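PDB 2IVF: ethylbenzene dehydrogenase beta-subunit from Aromatoleum aromaticum, which carries three iron/sulfur (SF4) clusters and one fe3-s4 cluster as a ferredoxin-like dicluster-domain subunit, and probably relays electrons between its partner subunits. Local coordinates for residues Lys16-Thr21 with Gly267-Tyr272; Asp24-Leu29 with Pro274-Arg279; Pro140-Phe145 with Lys290-Leu295; Pro216-Gly221 with Gly342-Asp347. All coordinates share one frame; numbering follows the deposited sequence.

Contact 1 of 4, residues Lys16-Thr21 with Gly267-Tyr272; sequences KRQLVT and GPNIYY
Asn-269 lays its side-chain amide against that of Gln-18, the two planes stacked 15° apart and Gln-18 CG 3.5 Å from Asn-269 CG. Gln-18 gets there with CG trans to its own N (chi1 -179°) and a bend at chi2. The same bend turns its NE2 back to Leu-19 O, a bond of 3.0 Å that keeps the oxygen in the plane of the amide. Its OE1 pairs with Lys-170, so both ends of the group are held and its rotation is fixed. The backbone O of Asn-269 accepts a weak, long bond from Thr-21 N, and a water donates both to this oxygen and to Leu-19 O. Ile-270 pairs with Thr-21 in a parallel bridge, both side chains on one face of the sheet; beta-branched residues suit such extended chain. Ile-270 CA also makes a C-H...O contact of 3.3 Å with Thr-21 O. Tyr-271 N then gives the firmer bond, 2.9 Å to Thr-21 O and nearly in line with that carbonyl. The rim of its ring turns to Val-20, CE1 lying 4.1 Å from Val-20 CG1. Just before strands 19-24 and 270-273 pair, as the inner two of the mixed sheet, the bridging water serves two buried carbonyls, Leu-19 O and Asn-269 O, and the Gln-18 amide is bonded at both ends.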
loop_
_atom_site.group_PDB
_atom_site.type_symbol
_atom_site.label_atom_id
_atom_site.label_comp_id
_atom_site.label_asym_id
_atom_site.label_seq_id
_atom_site.Cartn_x
_atom_site.Cartn_y
_atom_site.Cartn_z
ATOM N N LYS B 16 39.663 -3.965 -11.448
ATOM C CA LYS B 16 38.451 -4.801 -11.244
ATOM C C LYS B 16 37.857 -4.522 -9.876
ATOM O O LYS B 16 38.552 -4.521 -8.847
ATOM C CB LYS B 16 38.754 -6.302 -11.400
ATOM C CG LYS B 16 37.499 -7.231 -11.365
ATOM C CD LYS B 16 36.647 -7.171 -12.646
ATOM C CE LYS B 16 35.225 -7.738 -12.454
ATOM N NZ LYS B 16 34.416 -6.930 -11.480
ATOM N N ARG B 17 36.566 -4.244 -9.885
ATOM C CA ARG B 17 35.804 -4.032 -8.684
ATOM C C ARG B 17 34.410 -4.587 -8.902
ATOM O O ARG B 17 33.999 -4.893 -10.024
ATOM C CB ARG B 17 35.713 -2.539 -8.362
ATOM C CG ARG B 17 37.055 -1.838 -8.359
ATOM C CD ARG B 17 36.887 -0.369 -7.996
ATOM N NE ARG B 17 36.577 -0.191 -6.588
ATOM C CZ ARG B 17 36.396 0.994 -6.010
ATOM N NH1 ARG B 17 36.471 2.106 -6.722
ATOM N NH2 ARG B 17 36.112 1.074 -4.714
ATOM N N GLN B 18 33.677 -4.689 -7.821
ATOM C CA GLN B 18 32.371 -5.292 -7.845
ATOM C C GLN B 18 31.417 -4.451 -7.023
ATOM O O GLN B 18 31.612 -4.305 -5.808
ATOM C CB GLN B 18 32.436 -6.674 -7.228
ATOM C CG GLN B 18 31.120 -7.412 -7.214
ATOM C CD GLN B 18 30.584 -7.727 -8.601
ATOM O OE1 GLN B 18 31.255 -8.380 -9.403
ATOM N NE2 GLN B 18 29.356 -7.279 -8.889
ATOM N N LEU B 19 30.404 -3.931 -7.696
ATOM C CA LEU B 19 29.282 -3.315 -7.032
ATOM C C LEU B 19 28.450 -4.374 -6.362
ATOM O O LEU B 19 28.177 -5.409 -6.935
ATOM C CB LEU B 19 28.445 -2.503 -8.024
ATOM C CG LEU B 19 29.072 -1.186 -8.528
ATOM C CD1 LEU B 19 28.261 -0.486 -9.658
ATOM C CD2 LEU B 19 29.249 -0.236 -7.367
ATOM N N VAL B 20 28.065 -4.096 -5.130
ATOM C CA VAL B 20 27.241 -4.997 -4.349
ATOM C C VAL B 20 26.135 -4.253 -3.646
ATOM O O VAL B 20 26.213 -3.030 -3.406
ATOM C CB VAL B 20 28.045 -5.793 -3.314
ATOM C CG1 VAL B 20 29.326 -6.445 -3.955
ATOM C CG2 VAL B 20 28.367 -4.964 -2.156
ATOM N N THR B 21 25.065 -5.011 -3.374
ATOM C CA THR B 21 23.971 -4.534 -2.596
ATOM C C THR B 21 23.836 -5.450 -1.387
ATOM O O THR B 21 24.026 -6.670 -1.468
ATOM C CB THR B 21 22.646 -4.557 -3.395
ATOM O OG1 THR B 21 22.663 -3.551 -4.445
ATOM C CG2 THR B 21 21.464 -4.277 -2.452
ATOM N N GLY B 267 28.750 -17.264 -7.329
ATOM C CA GLY B 267 29.367 -16.165 -6.590
ATOM C C GLY B 267 28.534 -14.896 -6.679
ATOM O O GLY B 267 28.984 -13.851 -7.166
ATOM N N PRO B 268 27.307 -14.940 -6.175
ATOM C CA PRO B 268 26.426 -13.804 -6.265
ATOM C C PRO B 268 26.905 -12.631 -5.433
ATOM O O PRO B 268 27.569 -12.838 -4.418
ATOM C CB PRO B 268 25.132 -14.326 -5.656
ATOM C CG PRO B 268 25.615 -15.372 -4.743
ATOM C CD PRO B 268 26.678 -16.035 -5.437
ATOM N N ASN B 269 26.537 -11.421 -5.855
ATOM C CA ASN B 269 26.991 -10.218 -5.200
ATOM C C ASN B 269 25.863 -9.331 -4.717
ATOM O O ASN B 269 25.975 -8.122 -4.644
ATOM C CB ASN B 269 27.969 -9.484 -6.100
ATOM C CG ASN B 269 29.212 -10.260 -6.314
ATOM O OD1 ASN B 269 29.571 -10.639 -7.458
ATOM N ND2 ASN B 269 29.904 -10.538 -5.233
ATOM N N ILE B 270 24.764 -9.969 -4.353
ATOM C CA ILE B 270 23.840 -9.397 -3.404
ATOM C C ILE B 270 23.912 -10.208 -2.101
ATOM O O ILE B 270 24.023 -11.434 -2.138
ATOM C CB ILE B 270 22.440 -9.403 -3.964
ATOM C CG1 ILE B 270 22.427 -8.491 -5.227
ATOM C CG2 ILE B 270 21.434 -8.894 -2.895
ATOM C CD1 ILE B 270 21.061 -8.514 -5.963
ATOM N N TYR B 271 23.850 -9.511 -0.963
ATOM C CA TYR B 271 24.022 -10.149 0.332
ATOM C C TYR B 271 22.896 -9.733 1.242
ATOM O O TYR B 271 22.506 -8.576 1.272
ATOM C CB TYR B 271 25.383 -9.823 0.926
ATOM C CG TYR B 271 26.519 -10.187 0.008
ATOM C CD1 TYR B 271 26.898 -9.343 -1.037
ATOM C CD2 TYR B 271 27.229 -11.375 0.185
ATOM C CE1 TYR B 271 27.943 -9.704 -1.900
ATOM C CE2 TYR B 271 28.241 -11.737 -0.662
ATOM C CZ TYR B 271 28.611 -10.902 -1.684
ATOM O OH TYR B 271 29.643 -11.338 -2.454
ATOM N N TYR B 272 22.414 -10.693 2.002
ATOM C CA TYR B 272 21.207 -10.540 2.779
ATOM C C TYR B 272 21.505 -10.706 4.264
ATOM O O TYR B 272 22.223 -11.613 4.659
ATOM C CB TYR B 272 20.202 -11.611 2.378
ATOM C CG TYR B 272 19.661 -11.421 0.998
ATOM C CD1 TYR B 272 20.339 -11.950 -0.107
ATOM C CD2 TYR B 272 18.450 -10.777 0.787
ATOM C CE1 TYR B 272 19.830 -11.790 -1.372
ATOM C CE2 TYR B 272 17.954 -10.575 -0.470
ATOM C CZ TYR B 272 18.637 -11.085 -1.545
ATOM O OH TYR B 272 18.133 -10.933 -2.806
HETATM O O HOH W 1 25.631 -6.496 -7.131
#

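Contact 2 of 4, residues Asp24-Leu29 with Pro274-Arg279; sequences DLNKCL and PPMGAR. With SF4 (iron/sulfur cluster), chain T.
The Asx turn that leads into the cluster-binding loop brings Asn-26 onto Pro-274 and Met-276. Asp-24 OD1 accepts from Asn-26 N at 2.9 Å, above the carboxylate plane, and takes the side-chain ND2 on its syn lone pair. ND2 is shared with the other segment: it also donates to Pro-274 O at 2.9 Å, reaching that oxygen from above the carbonyl plane. At the other end of the amide, Met-276 N points almost straight (172°) at Asn-26 OD1, 2.8 Å away, in the carbonyl plane on a lone pair. Asparagine fits because a single flat group both donates and accepts, reading two backbone groups on either side of Pro-275. Met-276 crosses this amide at about a right angle, its CE 3.4 Å from Asn-26 OD1, while Gly-277 N gives its hydrogen to a water beside the same oxygen. Leu-25 runs alongside Pro-275, CD1 to CD 4.0 Å, two compact apolar groups. Two residues after Asn-26, Cys-28 SG binds iron FE1 of the iron/sulfur cluster at 2.3 Å, so the turn lies directly before the cluster ligand, and Leu-29 CD2 lies against sulfur S2 of that cluster. Helix 306-321 covers Asn-26 with Leu-313 and Met-276 with His-314, strand 141-149 meets Leu-25 and Pro-275 through Phe-145, and Tyr-273 of the alpha-subunit bonds to Asp-24 OD2.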
loop_
_atom_site.group_PDB
_atom_site.type_symbol
_atom_site.label_atom_id
_atom_site.label_comp_id
_atom_site.label_asym_id
_atom_site.label_seq_id
_atom_site.Cartn_x
_atom_site.Cartn_y
_atom_site.Cartn_z
ATOM N N ASP B 24 18.641 -5.935 3.998
ATOM C CA ASP B 24 18.452 -6.339 5.398
ATOM C C ASP B 24 17.052 -6.863 5.524
ATOM O O ASP B 24 16.108 -6.096 5.583
ATOM C CB ASP B 24 18.662 -5.158 6.356
ATOM C CG ASP B 24 18.618 -5.584 7.808
ATOM O OD1 ASP B 24 18.096 -6.713 8.096
ATOM O OD2 ASP B 24 19.072 -4.794 8.664
ATOM N N LEU B 25 16.910 -8.177 5.669
ATOM C CA LEU B 25 15.582 -8.771 5.678
ATOM C C LEU B 25 14.836 -8.458 6.936
ATOM O O LEU B 25 13.612 -8.605 6.957
ATOM C CB LEU B 25 15.662 -10.270 5.472
ATOM C CG LEU B 25 16.303 -10.655 4.132
ATOM C CD1 LEU B 25 16.463 -12.123 3.995
ATOM C CD2 LEU B 25 15.444 -10.103 2.940
ATOM N N ASN B 26 15.538 -8.051 7.990
ATOM C CA ASN B 26 14.826 -7.576 9.181
ATOM C C ASN B 26 14.022 -6.325 8.962
ATOM O O ASN B 26 13.040 -6.067 9.684
ATOM C CB ASN B 26 15.827 -7.369 10.305
ATOM C CG ASN B 26 16.440 -8.621 10.690
ATOM O OD1 ASN B 26 15.767 -9.468 11.324
ATOM N ND2 ASN B 26 17.691 -8.848 10.242
ATOM N N LYS B 27 14.451 -5.513 8.015
ATOM C CA LYS B 27 13.860 -4.199 7.797
ATOM C C LYS B 27 12.825 -4.185 6.692
ATOM O O LYS B 27 12.105 -3.202 6.563
ATOM C CB LYS B 27 14.954 -3.145 7.518
ATOM C CG LYS B 27 15.920 -2.952 8.721
ATOM C CD LYS B 27 16.991 -1.876 8.453
ATOM C CE LYS B 27 16.472 -0.476 8.785
ATOM N NZ LYS B 27 17.439 0.619 8.448
ATOM N N CYS B 28 12.782 -5.240 5.864
ATOM C CA CYS B 28 11.952 -5.233 4.699
ATOM C C CYS B 28 10.512 -5.422 5.079
ATOM O O CYS B 28 10.185 -6.304 5.835
ATOM C CB CYS B 28 12.361 -6.284 3.644
ATOM S SG CYS B 28 11.309 -6.201 2.207
ATOM N N LEU B 29 9.680 -4.523 4.582
ATOM C CA LEU B 29 8.258 -4.544 4.870
ATOM C C LEU B 29 7.379 -4.946 3.680
ATOM O O LEU B 29 6.150 -4.831 3.725
ATOM C CB LEU B 29 7.820 -3.206 5.442
ATOM C CG LEU B 29 8.121 -2.001 4.565
ATOM C CD1 LEU B 29 7.018 -1.073 4.664
ATOM C CD2 LEU B 29 9.451 -1.318 5.016
ATOM N N PRO B 274 19.975 -11.948 7.411
ATOM C CA PRO B 274 18.834 -12.824 7.585
ATOM C C PRO B 274 17.924 -12.310 8.703
ATOM O O PRO B 274 18.383 -11.613 9.636
ATOM C CB PRO B 274 19.485 -14.170 7.945
ATOM C CG PRO B 274 20.747 -13.837 8.618
ATOM C CD PRO B 274 21.227 -12.589 7.883
ATOM N N PRO B 275 16.646 -12.713 8.644
ATOM C CA PRO B 275 15.673 -12.263 9.582
ATOM C C PRO B 275 15.775 -12.963 10.909
ATOM O O PRO B 275 15.860 -14.195 10.966
ATOM C CB PRO B 275 14.342 -12.600 8.898
ATOM C CG PRO B 275 14.601 -13.798 8.122
ATOM C CD PRO B 275 16.072 -13.670 7.677
ATOM N N MET B 276 15.725 -12.181 11.965
ATOM C CA MET B 276 15.684 -12.689 13.346
ATOM C C MET B 276 14.349 -13.385 13.617
ATOM O O MET B 276 14.323 -14.464 14.225
ATOM C CB MET B 276 15.896 -11.534 14.328
ATOM C CG MET B 276 17.293 -10.905 14.263
ATOM S SD MET B 276 17.435 -9.442 15.303
ATOM C CE MET B 276 16.396 -8.245 14.446
ATOM N N GLY B 277 13.256 -12.787 13.130
ATOM C CA GLY B 277 11.907 -13.325 13.314
ATOM C C GLY B 277 11.395 -13.165 14.726
ATOM O O GLY B 277 12.120 -12.739 15.621
ATOM N N ALA B 278 10.110 -13.425 14.894
ATOM C CA ALA B 278 9.451 -13.326 16.165
ATOM C C ALA B 278 9.559 -14.597 16.979
ATOM O O ALA B 278 9.540 -15.707 16.439
ATOM C CB ALA B 278 7.953 -12.927 15.946
ATOM N N ARG B 279 9.652 -14.434 18.298
ATOM C CA ARG B 279 9.732 -15.538 19.211
ATOM C C ARG B 279 8.513 -16.402 18.987
ATOM O O ARG B 279 7.405 -15.880 18.791
ATOM C CB ARG B 279 9.727 -15.038 20.633
ATOM C CG ARG B 279 11.096 -14.375 21.028
ATOM C CD ARG B 279 10.942 -13.517 22.259
ATOM N NE ARG B 279 10.567 -14.316 23.398
ATOM C CZ ARG B 279 10.163 -13.816 24.555
ATOM N NH1 ARG B 279 10.173 -12.518 24.754
ATOM N NH2 ARG B 279 9.815 -14.609 25.523
HETATM FE FE1 SF4 T . 11.565 -4.227 1.103
HETATM FE FE2 SF4 T . 11.684 -3.206 -1.438
HETATM FE FE3 SF4 T . 12.590 -1.817 0.680
HETATM FE FE4 SF4 T . 9.914 -2.083 0.415
HETATM S S1 SF4 T . 11.286 -1.000 -1.008
HETATM S S2 SF4 T . 11.149 -2.327 2.330
HETATM S S3 SF4 T . 9.869 -4.199 -0.446
HETATM S S4 SF4 T . 13.434 -3.821 -0.120
HETATM O O HOH W 2 13.237 -10.157 11.843
#

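Contact 3 of 4, residues Pro140-Phe145 with Lys290-Leu295; sequences PNPFFF and KTRIPL
Arg-292 reaches across the start of strand 141-149, and each part of its long side chain finds something different there. CB lies 4.0 Å from Asn-141 OD1. CG, placed between the backbone N and the carbonyl carbon (chi1 65°), rests beside CB of Phe-143, and CD passes 3.1 Å from Pro-142 O. A bend at chi3 then turns the guanidinium so that NH1 donates to Pro-142 O at 2.9 Å, with an angle of 167° at the hydrogen; the bond is flat with both the carbonyl and the guanidinium. NH1 also donates to a water that in turn donates to Pro-140 O. NE and NH2 are taken by Ala-278 O and Arg-279 O, so three nitrogens grip backbone carbonyls and fix the turn of the group, a task for which arginine, with its several planar N-H groups, is well made. Asn-141 OD1, itself bonded to Phe-281 N, sits over one face of the guanidinium, above its centre. Further along, Phe-143 turns a ring face to Pro-294: CD stands 3.5 Å from the ring centroid in a CH-pi contact, only 19° off the normal. Proline offers a rigid C-H there, and Ile-293 CG1 packs on Phe-143 CB. Thr-291 OG1 accepts from Ile-293 N in an ST turn just after the corner the chain makes at Lys-290. Pro-294 occupies the N-cap position of helix 295-302, whose Leu-298 touches Ile-293 and Phe-145, while Phe-285 of the alpha-subunit packs on Arg-292 and Pro-142.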
loop_
_atom_site.group_PDB
_atom_site.type_symbol
_atom_site.label_atom_id
_atom_site.label_comp_id
_atom_site.label_asym_id
_atom_site.label_seq_id
_atom_site.Cartn_x
_atom_site.Cartn_y
_atom_site.Cartn_z
ATOM N N PRO B 140 0.238 -21.952 16.075
ATOM C CA PRO B 140 0.440 -20.515 16.331
ATOM C C PRO B 140 1.827 -19.969 16.021
ATOM O O PRO B 140 2.196 -18.879 16.504
ATOM C CB PRO B 140 0.153 -20.419 17.827
ATOM C CG PRO B 140 0.703 -21.695 18.369
ATOM C CD PRO B 140 0.455 -22.740 17.303
ATOM N N ASN B 141 2.583 -20.731 15.230
ATOM C CA ASN B 141 3.919 -20.394 14.793
ATOM C C ASN B 141 4.071 -20.252 13.291
ATOM O O ASN B 141 5.018 -20.783 12.709
ATOM C CB ASN B 141 4.935 -21.438 15.280
ATOM C CG ASN B 141 5.116 -21.414 16.769
ATOM O OD1 ASN B 141 5.406 -20.366 17.313
ATOM N ND2 ASN B 141 4.864 -22.560 17.446
ATOM N N PRO B 142 3.203 -19.457 12.651
ATOM C CA PRO B 142 3.418 -19.197 11.242
ATOM C C PRO B 142 4.704 -18.339 11.116
ATOM O O PRO B 142 5.097 -17.673 12.055
ATOM C CB PRO B 142 2.162 -18.404 10.841
ATOM C CG PRO B 142 1.805 -17.654 12.087
ATOM C CD PRO B 142 2.083 -18.657 13.194
ATOM N N PHE B 143 5.393 -18.413 9.993
ATOM C CA PHE B 143 6.479 -17.472 9.762
ATOM C C PHE B 143 6.566 -17.088 8.299
ATOM O O PHE B 143 6.172 -17.846 7.409
ATOM C CB PHE B 143 7.771 -18.057 10.242
ATOM C CG PHE B 143 8.193 -19.233 9.473
ATOM C CD1 PHE B 143 7.758 -20.500 9.821
ATOM C CD2 PHE B 143 9.001 -19.081 8.374
ATOM C CE1 PHE B 143 8.163 -21.606 9.113
ATOM C CE2 PHE B 143 9.409 -20.232 7.650
ATOM C CZ PHE B 143 8.962 -21.452 8.011
ATOM N N PHE B 144 7.045 -15.872 8.069
ATOM C CA PHE B 144 7.266 -15.372 6.736
ATOM C C PHE B 144 8.063 -14.084 6.914
ATOM O O PHE B 144 8.088 -13.493 7.999
ATOM C CB PHE B 144 5.947 -15.044 6.030
ATOM C CG PHE B 144 5.236 -13.865 6.627
ATOM C CD1 PHE B 144 5.465 -12.598 6.163
ATOM C CD2 PHE B 144 4.299 -14.035 7.675
ATOM C CE1 PHE B 144 4.835 -11.487 6.761
ATOM C CE2 PHE B 144 3.677 -12.947 8.232
ATOM C CZ PHE B 144 3.954 -11.659 7.769
ATOM N N PHE B 145 8.704 -13.686 5.829
ATOM C CA PHE B 145 9.407 -12.423 5.693
ATOM C C PHE B 145 9.378 -12.121 4.200
ATOM O O PHE B 145 8.946 -12.977 3.418
ATOM C CB PHE B 145 10.844 -12.509 6.235
ATOM C CG PHE B 145 11.672 -13.573 5.637
ATOM C CD1 PHE B 145 11.708 -14.840 6.206
ATOM C CD2 PHE B 145 12.439 -13.344 4.496
ATOM C CE1 PHE B 145 12.484 -15.838 5.688
ATOM C CE2 PHE B 145 13.200 -14.350 3.951
ATOM C CZ PHE B 145 13.243 -15.613 4.566
ATOM N N LYS B 290 13.020 -18.360 21.744
ATOM C CA LYS B 290 13.627 -18.662 20.448
ATOM C C LYS B 290 12.741 -18.210 19.307
ATOM O O LYS B 290 11.502 -18.322 19.382
ATOM C CB LYS B 290 13.837 -20.174 20.346
ATOM C CG LYS B 290 14.984 -20.692 21.216
ATOM C CD LYS B 290 14.768 -22.137 21.650
ATOM C CE LYS B 290 15.382 -22.450 23.057
ATOM N NZ LYS B 290 14.461 -22.560 24.302
ATOM N N THR B 291 13.359 -17.721 18.238
ATOM C CA THR B 291 12.637 -17.446 17.002
ATOM C C THR B 291 11.818 -18.670 16.534
ATOM O O THR B 291 12.211 -19.822 16.748
ATOM C CB THR B 291 13.537 -16.970 15.833
ATOM O OG1 THR B 291 12.705 -16.654 14.705
ATOM C CG2 THR B 291 14.557 -18.075 15.374
ATOM N N ARG B 292 10.682 -18.411 15.908
ATOM C CA ARG B 292 9.909 -19.454 15.238
ATOM C C ARG B 292 10.457 -19.816 13.846
ATOM O O ARG B 292 10.040 -20.822 13.259
ATOM C CB ARG B 292 8.490 -19.006 15.071
ATOM C CG ARG B 292 8.484 -17.806 14.125
ATOM C CD ARG B 292 7.335 -17.080 14.137
ATOM N NE ARG B 292 6.913 -16.563 15.406
ATOM C CZ ARG B 292 5.629 -16.424 15.696
ATOM N NH1 ARG B 292 4.712 -16.724 14.787
ATOM N NH2 ARG B 292 5.261 -15.938 16.859
ATOM N N ILE B 293 11.350 -19.009 13.284
ATOM C CA ILE B 293 11.807 -19.293 11.911
ATOM C C ILE B 293 12.782 -20.463 12.012
ATOM O O ILE B 293 13.776 -20.399 12.754
ATOM C CB ILE B 293 12.523 -18.130 11.209
ATOM C CG1 ILE B 293 11.644 -16.876 11.172
ATOM C CG2 ILE B 293 12.964 -18.593 9.790
ATOM C CD1 ILE B 293 12.336 -15.694 10.636
ATOM N N PRO B 294 12.472 -21.558 11.318
ATOM C CA PRO B 294 13.347 -22.697 11.399
ATOM C C PRO B 294 14.698 -22.409 10.790
ATOM O O PRO B 294 14.816 -21.847 9.684
ATOM C CB PRO B 294 12.597 -23.778 10.628
ATOM C CG PRO B 294 11.162 -23.294 10.604
ATOM C CD PRO B 294 11.289 -21.834 10.479
ATOM N N LEU B 295 15.733 -22.753 11.519
ATOM C CA LEU B 295 17.068 -22.403 11.054
ATOM C C LEU B 295 17.362 -23.082 9.700
ATOM O O LEU B 295 18.004 -22.493 8.829
ATOM C CB LEU B 295 18.101 -22.804 12.100
ATOM C CG LEU B 295 19.593 -22.660 11.807
ATOM C CD1 LEU B 295 19.962 -21.213 11.436
ATOM C CD2 LEU B 295 20.429 -23.235 12.999
HETATM O O HOH W 3 2.461 -16.191 16.345
HETATM O O HOH W 4 7.795 -22.589 13.275
#

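Contact 4 of 4, residues Pro216-Gly221 with Gly342-Asp347; sequences PRIEKG and GGFTND
Asn-346 grips segment 216-221 twice, with its side chain and with its backbone. It holds CG trans to its own N (chi1 -166°), carrying the amide to the helix end, where ND2 donates to Lys-220 O at 2.9 Å, nearly in line with that carbonyl, and bonds also to Thr-350 OG1. Asparagine suits because its short amide reaches Lys-220 O while its backbone N gives a hydrogen to Gly-221 O at 3.0 Å, from above the carbonyl plane. Thr-345 N is near that oxygen but badly angled, and bonds weakly to Gly-343 O in the inverse gamma turn centred on Phe-344. Lys-220 O and Gly-221 O belong to the end of the helix, which a Schellman motif closes: Gly-221 N donates to Ile-218 O, and Ile-222 N to Arg-217 O. Gly-221, the C-prime residue, has a positive phi (77°) that glycine adopts readily. Ile-218 O, already bonded, lies at the edge of the Phe-344 ring, 3.5 Å from CE1. The same CE1 packs on Ile-218 CB at 3.8 Å, the apolar ring edge lying against the last turn of the helix. Arg-217 and Glu-219 form salt bridges with Glu-107 and Arg-69 of the alpha-subunit.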
loop_
_atom_site.group_PDB
_atom_site.type_symbol
_atom_site.label_atom_id
_atom_site.label_comp_id
_atom_site.label_asym_id
_atom_site.label_seq_id
_atom_site.Cartn_x
_atom_site.Cartn_y
_atom_site.Cartn_z
ATOM N N PRO B 216 23.127 3.766 -16.104
ATOM C CA PRO B 216 23.024 5.188 -16.479
ATOM C C PRO B 216 23.030 6.134 -15.248
ATOM O O PRO B 216 23.540 7.260 -15.294
ATOM C CB PRO B 216 21.664 5.235 -17.174
ATOM C CG PRO B 216 21.539 3.883 -17.767
ATOM C CD PRO B 216 21.974 3.021 -16.648
ATOM N N ARG B 217 22.476 5.650 -14.157
ATOM C CA ARG B 217 22.424 6.442 -12.917
ATOM C C ARG B 217 23.736 6.359 -12.149
ATOM O O ARG B 217 24.313 7.388 -11.774
ATOM C CB ARG B 217 21.322 5.930 -12.005
ATOM C CG ARG B 217 19.947 6.303 -12.484
ATOM C CD ARG B 217 18.906 5.549 -11.761
ATOM N NE ARG B 217 18.843 5.786 -10.284
ATOM C CZ ARG B 217 17.902 6.502 -9.645
ATOM N NH1 ARG B 217 16.922 7.084 -10.290
ATOM N NH2 ARG B 217 17.915 6.612 -8.325
ATOM N N ILE B 218 24.230 5.132 -11.968
ATOM C CA ILE B 218 25.432 4.934 -11.199
ATOM C C ILE B 218 26.664 5.601 -11.864
ATOM O O ILE B 218 27.525 6.100 -11.181
ATOM C CB ILE B 218 25.639 3.455 -10.779
ATOM C CG1 ILE B 218 26.218 2.672 -11.880
ATOM C CG2 ILE B 218 24.370 2.797 -10.083
ATOM C CD1 ILE B 218 27.742 2.757 -11.816
ATOM N N GLU B 219 26.735 5.647 -13.186
ATOM C CA GLU B 219 27.848 6.334 -13.843
ATOM C C GLU B 219 27.851 7.870 -13.662
ATOM O O GLU B 219 28.856 8.535 -13.934
ATOM C CB GLU B 219 27.879 5.966 -15.314
ATOM C CG GLU B 219 26.778 6.580 -16.104
ATOM C CD GLU B 219 26.711 5.998 -17.528
ATOM O OE1 GLU B 219 27.471 5.046 -17.841
ATOM O OE2 GLU B 219 25.867 6.519 -18.295
ATOM N N LYS B 220 26.721 8.418 -13.221
ATOM C CA LYS B 220 26.599 9.785 -12.743
ATOM C C LYS B 220 26.627 9.898 -11.205
ATOM O O LYS B 220 26.307 10.943 -10.679
ATOM C CB LYS B 220 25.262 10.386 -13.222
ATOM C CG LYS B 220 25.014 10.358 -14.740
ATOM C CD LYS B 220 26.132 11.016 -15.520
ATOM C CE LYS B 220 25.834 11.004 -17.034
ATOM N NZ LYS B 220 26.920 11.691 -17.721
ATOM N N GLY B 221 27.006 8.838 -10.505
ATOM C CA GLY B 221 27.142 8.876 -9.043
ATOM C C GLY B 221 25.817 8.811 -8.322
ATOM O O GLY B 221 25.753 9.099 -7.118
ATOM N N GLY B 342 27.419 4.119 -0.237
ATOM C CA GLY B 342 28.762 3.834 -0.703
ATOM C C GLY B 342 29.358 4.914 -1.582
ATOM O O GLY B 342 30.145 4.601 -2.493
ATOM N N GLY B 343 28.968 6.161 -1.323
ATOM C CA GLY B 343 29.378 7.317 -2.108
ATOM C C GLY B 343 28.539 7.639 -3.328
ATOM O O GLY B 343 28.733 8.687 -3.951
ATOM N N PHE B 344 27.612 6.772 -3.664
ATOM C CA PHE B 344 26.597 7.049 -4.717
ATOM C C PHE B 344 25.520 7.946 -4.191
ATOM O O PHE B 344 24.396 7.529 -3.939
ATOM C CB PHE B 344 26.050 5.745 -5.261
ATOM C CG PHE B 344 27.098 4.995 -6.052
ATOM C CD1 PHE B 344 27.252 5.216 -7.430
ATOM C CD2 PHE B 344 27.949 4.125 -5.408
ATOM C CE1 PHE B 344 28.219 4.539 -8.140
ATOM C CE2 PHE B 344 28.942 3.433 -6.105
ATOM C CZ PHE B 344 29.078 3.626 -7.475
ATOM N N THR B 345 25.893 9.185 -3.956
ATOM C CA THR B 345 25.029 10.118 -3.217
ATOM C C THR B 345 24.593 11.328 -4.064
ATOM O O THR B 345 24.052 12.287 -3.520
ATOM C CB THR B 345 25.724 10.680 -1.948
ATOM O OG1 THR B 345 26.957 11.306 -2.303
ATOM C CG2 THR B 345 25.926 9.563 -0.875
ATOM N N ASN B 346 24.823 11.289 -5.372
ATOM C CA ASN B 346 24.333 12.340 -6.228
ATOM C C ASN B 346 22.826 12.278 -6.206
ATOM O O ASN B 346 22.265 11.214 -6.192
ATOM C CB ASN B 346 24.791 12.145 -7.673
ATOM C CG ASN B 346 24.579 13.392 -8.527
ATOM O OD1 ASN B 346 24.216 14.445 -8.011
ATOM N ND2 ASN B 346 24.831 13.286 -9.845
ATOM N N ASP B 347 22.177 13.431 -6.236
ATOM C CA ASP B 347 20.707 13.449 -6.343
ATOM C C ASP B 347 20.353 12.891 -7.716
ATOM O O ASP B 347 21.152 13.005 -8.646
ATOM C CB ASP B 347 20.199 14.874 -6.276
ATOM C CG ASP B 347 20.504 15.536 -4.963
ATOM O OD1 ASP B 347 20.041 15.019 -3.934
ATOM O OD2 ASP B 347 21.226 16.553 -4.995
#

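Strands 19-24 and 270-273 carry contact 1 into contact 2 along both strands, and the two touch where Tyr-272 CD2 meets Leu-25 CD2 at 3.8 Å. Contacts 2 and 3 have centres about 11 Å apart; besides the arginine bonds, Gly-277 CA lies 3.6 Å from Ile-293 CD1. At the other end, contact 4 touches contact 1 through Leu-19, its CD2 3.9 Å from Phe-344 CZ. Contacts 3 and 4 lie on opposite sides of the chain's centre, their centres about 38 Å apart. Contact 2 supplies a cluster ligand, whereas the side chains of Thr-21 and Ile-218 come within about 6 and 7 Å of bound iron/sulfur clusters, for Thr-21 not the one held by Cys-28.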